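Local structure of designed helical repeat protein (5CWF) at residues 30-41 with 77-88. The protein is a de novo designed helical repeat protein with no known natural function, built computationally to explore repeat architectures and crystallised with bound calcium ions. Sequence-based numbering, arbitrary orientation. Where two conformers were deposited one is given.
Sequences EIERAAKEIVEA and ARAAAEIVEALR. With CA (calcium ion), chain G.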
# COMPACT_ATOMS: atom_id res chain seq x y z
N GLU A 30 10.20 -8.35 -3.88
CA GLU A 30 9.12 -7.67 -3.17
C GLU A 30 7.99 -7.27 -4.12
O GLU A 30 6.82 -7.32 -3.75
CB GLU A 30 9.65 -6.44 -2.45
CG GLU A 30 8.78 -6.00 -1.30
CD GLU A 30 8.81 -6.99 -0.13
OE1 GLU A 30 7.80 -7.13 0.58
OE2 GLU A 30 9.87 -7.62 0.07
N ILE A 31 8.33 -6.87 -5.34
CA ILE A 31 7.28 -6.59 -6.32
C ILE A 31 6.51 -7.88 -6.60
O ILE A 31 5.27 -7.89 -6.62
CB ILE A 31 7.87 -6.03 -7.64
CG1 ILE A 31 8.53 -4.69 -7.38
CG2 ILE A 31 6.78 -5.97 -8.72
CD1 ILE A 31 9.26 -4.13 -8.60
N GLU A 32 7.24 -8.98 -6.78
CA GLU A 32 6.58 -10.24 -7.04
C GLU A 32 5.71 -10.68 -5.86
O GLU A 32 4.59 -11.14 -6.08
CB GLU A 32 7.63 -11.33 -7.38
CG GLU A 32 6.99 -12.54 -8.01
CD GLU A 32 8.00 -13.56 -8.54
OE1 GLU A 32 9.13 -13.16 -8.93
OE2 GLU A 32 7.65 -14.76 -8.58
N ARG A 33 6.18 -10.50 -4.62
CA ARG A 33 5.36 -10.82 -3.45
C ARG A 33 4.06 -10.02 -3.43
O ARG A 33 3.01 -10.58 -3.11
CB ARG A 33 6.12 -10.58 -2.15
CG ARG A 33 5.37 -11.13 -0.93
CD ARG A 33 6.27 -11.17 0.30
NE ARG A 33 6.38 -9.88 0.98
CZ ARG A 33 5.52 -9.44 1.90
NH1 ARG A 33 4.46 -10.17 2.23
NH2 ARG A 33 5.71 -8.26 2.48
N ALA A 34 4.12 -8.73 -3.70
CA ALA A 34 2.93 -7.90 -3.71
C ALA A 34 1.97 -8.33 -4.81
O ALA A 34 0.77 -8.46 -4.58
CB ALA A 34 3.32 -6.40 -3.87
N ALA A 35 2.49 -8.53 -6.01
CA ALA A 35 1.69 -8.98 -7.14
C ALA A 35 1.01 -10.31 -6.80
O ALA A 35 -0.17 -10.50 -7.09
CB ALA A 35 2.54 -9.14 -8.38
N LYS A 36 1.73 -11.23 -6.17
CA LYS A 36 1.17 -12.55 -5.88
C LYS A 36 0.05 -12.45 -4.84
O LYS A 36 -0.98 -13.14 -4.95
CB LYS A 36 2.25 -13.52 -5.38
CG LYS A 36 1.69 -14.87 -4.93
CD LYS A 36 2.78 -15.91 -4.68
CE LYS A 36 3.32 -16.48 -5.99
NZ LYS A 36 2.45 -17.57 -6.55
N GLU A 37 0.25 -11.60 -3.84
CA GLU A 37 -0.77 -11.36 -2.83
C GLU A 37 -2.07 -10.81 -3.45
O GLU A 37 -3.17 -11.23 -3.10
CB GLU A 37 -0.23 -10.41 -1.77
CG GLU A 37 -0.98 -10.45 -0.47
CD GLU A 37 -0.82 -11.76 0.28
OE1 GLU A 37 -1.71 -12.08 1.10
OE2 GLU A 37 0.19 -12.46 0.07
N ILE A 38 -1.92 -9.85 -4.36
CA ILE A 38 -3.04 -9.24 -5.05
C ILE A 38 -3.81 -10.30 -5.84
O ILE A 38 -5.04 -10.35 -5.79
CB ILE A 38 -2.57 -8.12 -6.00
CG1 ILE A 38 -2.13 -6.90 -5.18
CG2 ILE A 38 -3.68 -7.70 -6.98
CD1 ILE A 38 -1.31 -5.87 -5.97
N VAL A 39 -3.10 -11.15 -6.57
CA VAL A 39 -3.76 -12.17 -7.37
C VAL A 39 -4.57 -13.13 -6.49
O VAL A 39 -5.70 -13.47 -6.83
CB VAL A 39 -2.72 -12.95 -8.23
CG1 VAL A 39 -3.28 -14.27 -8.75
CG2 VAL A 39 -2.27 -12.06 -9.38
N GLU A 40 -4.01 -13.57 -5.36
CA GLU A 40 -4.74 -14.47 -4.48
C GLU A 40 -5.95 -13.77 -3.84
O GLU A 40 -7.00 -14.38 -3.68
CB GLU A 40 -3.83 -15.07 -3.40
CG GLU A 40 -3.53 -16.56 -3.58
CD GLU A 40 -2.49 -16.85 -4.65
OE1 GLU A 40 -2.87 -17.43 -5.69
OE2 GLU A 40 -1.31 -16.53 -4.44
N ALA A 41 -5.80 -12.50 -3.48
CA ALA A 41 -6.92 -11.73 -2.93
C ALA A 41 -8.08 -11.67 -3.93
O ALA A 41 -9.24 -11.75 -3.55
CB ALA A 41 -6.48 -10.32 -2.54
N ALA A 77 6.40 -1.46 -2.25
CA ALA A 77 5.98 -2.83 -2.55
C ALA A 77 5.63 -3.57 -1.26
O ALA A 77 4.62 -4.29 -1.18
CB ALA A 77 7.07 -3.57 -3.32
N ARG A 78 6.44 -3.38 -0.22
CA ARG A 78 6.13 -4.04 1.05
C ARG A 78 4.82 -3.53 1.63
O ARG A 78 4.00 -4.33 2.14
CB ARG A 78 7.23 -3.86 2.09
CG ARG A 78 6.82 -4.46 3.44
CD ARG A 78 7.86 -4.39 4.54
NE ARG A 78 7.23 -4.74 5.81
CZ ARG A 78 6.97 -5.97 6.24
NH1 ARG A 78 7.34 -7.04 5.54
NH2 ARG A 78 6.36 -6.13 7.41
N ALA A 79 4.61 -2.22 1.59
CA ALA A 79 3.39 -1.63 2.12
C ALA A 79 2.20 -2.20 1.39
O ALA A 79 1.19 -2.54 2.01
CB ALA A 79 3.40 -0.15 2.01
N ALA A 80 2.32 -2.31 0.06
CA ALA A 80 1.23 -2.85 -0.74
C ALA A 80 0.91 -4.29 -0.33
O ALA A 80 -0.25 -4.63 -0.10
CB ALA A 80 1.57 -2.79 -2.22
N ALA A 81 1.94 -5.13 -0.24
CA ALA A 81 1.73 -6.53 0.12
C ALA A 81 1.11 -6.65 1.52
O ALA A 81 0.23 -7.50 1.74
CB ALA A 81 3.04 -7.30 0.05
N GLU A 82 1.54 -5.82 2.46
CA GLU A 82 1.00 -5.92 3.82
C GLU A 82 -0.45 -5.41 3.87
O GLU A 82 -1.26 -5.92 4.66
CB GLU A 82 1.89 -5.16 4.79
CG GLU A 82 3.29 -5.78 4.96
CD GLU A 82 3.30 -7.23 5.45
OE1 GLU A 82 2.67 -7.52 6.50
OE2 GLU A 82 3.90 -8.10 4.78
N ILE A 83 -0.78 -4.41 3.06
CA ILE A 83 -2.16 -3.93 2.93
C ILE A 83 -3.05 -5.06 2.44
O ILE A 83 -4.16 -5.28 2.96
CB ILE A 83 -2.25 -2.72 1.97
CG1 ILE A 83 -1.68 -1.47 2.62
CG2 ILE A 83 -3.67 -2.44 1.56
CD1 ILE A 83 -1.46 -0.31 1.64
N VAL A 84 -2.58 -5.79 1.43
CA VAL A 84 -3.37 -6.90 0.90
C VAL A 84 -3.51 -7.99 1.95
O VAL A 84 -4.59 -8.55 2.11
CB VAL A 84 -2.79 -7.48 -0.41
CG1 VAL A 84 -3.72 -8.58 -0.96
CG2 VAL A 84 -2.67 -6.40 -1.45
N GLU A 85 -2.42 -8.32 2.66
CA GLU A 85 -2.50 -9.33 3.72
C GLU A 85 -3.55 -8.97 4.79
O GLU A 85 -4.30 -9.84 5.26
CB GLU A 85 -1.13 -9.53 4.39
CG GLU A 85 -0.16 -10.34 3.53
CD GLU A 85 1.18 -10.59 4.22
OE1 GLU A 85 1.35 -10.22 5.40
OE2 GLU A 85 2.06 -11.21 3.57
N ALA A 86 -3.61 -7.70 5.16
CA ALA A 86 -4.56 -7.21 6.16
C ALA A 86 -5.99 -7.33 5.66
O ALA A 86 -6.91 -7.71 6.41
CB ALA A 86 -4.25 -5.77 6.52
N LEU A 87 -6.19 -7.01 4.39
CA LEU A 87 -7.52 -7.11 3.81
C LEU A 87 -7.97 -8.54 3.66
O LEU A 87 -9.16 -8.84 3.77
CB LEU A 87 -7.57 -6.43 2.44
CG LEU A 87 -8.08 -5.02 2.35
CD1 LEU A 87 -8.12 -4.61 0.89
CD2 LEU A 87 -9.47 -4.83 2.98
N ARG A 88 -7.03 -9.45 3.42
CA ARG A 88 -7.42 -10.83 3.31
C ARG A 88 -7.81 -11.38 4.68
O ARG A 88 -8.60 -12.31 4.76
CB ARG A 88 -6.30 -11.66 2.69
CG ARG A 88 -6.07 -11.35 1.21
CD ARG A 88 -4.95 -12.21 0.65
NE ARG A 88 -5.37 -13.60 0.44
CZ ARG A 88 -4.53 -14.59 0.20
NH1 ARG A 88 -3.22 -14.37 0.13
NH2 ARG A 88 -4.99 -15.82 -0.00
CA CA G . -10.67 -13.20 4.30
O HOH W 1 9.06 -7.79 3.11
O HOH W 2 2.99 -12.28 1.23
O HOH W 3 -11.05 -10.90 3.99
O HOH W 4 -9.10 -14.95 4.29
O HOH W 5 -10.56 -13.69 6.61
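Glu37 lies along Val84 and, in one of its two conformers, reaches Arg88 at its tip. Its CB rests 4.0 Å from Val84 CG1; CG comes nearer, 3.4 Å from the same methyl, the two chains running antiparallel. With CG anti to the backbone N (chi1 -160°) and the chain bent at chi2, CD lies close to Glu85 CG. In this conformer Glu37 OE1 accepts a hydrogen bond from Arg88 NH1 (2.9 Å), well above its own carboxylate plane, and water 2 can bridge Glu37 OE2 and Glu85 OE2. One face of the Arg88 guanidinium lies against Glu40 CB, while NE is salt-bridged to Glu44.

Arg33, one turn earlier, is a knob among Arg78, Ala81, Glu82 and Glu85. Its chain bends at chi3 (81°), laying the guanidinium over the Ala81 methyl. NE and NH2 both grip Glu30 OE1 side-on. Arg33 NH2 donates to the anti lone pair of Glu82 OE2 (2.9 Å), and Arg33 NH1 forms a salt bridge with Glu85 OE2 (2.9 Å). Glu82 OE2 probably eases the repulsion between Arg33 and Arg78, its Arg78 pairing being long and by charge alone; water 1 links Arg78 to Glu30 OE1. Beneath the charged layer Ala34, Ala77 and Ala81 allow close approach, with Ala34 CA 4.2 Å from Ala81 CA; Ile38 CG1 meets Val84 CG2 at 3.8 Å.

Arg88 O and waters 3, 4 and 5 bind a calcium ion, and Glu82 and Glu85 belong to a calcium site. The axes of segments 30-41 and 77-88 run 24° apart, 8.3 Å at closest approach; the contact joins helices 25-44 and 70-89. Helix 3-21 packs on Ile31, helix 48-67 on Ala80 and Val84, and helices 93-111 and 115-134 on Ile83; Arg133 of the last extends the ionic network through Glu82 and Glu85.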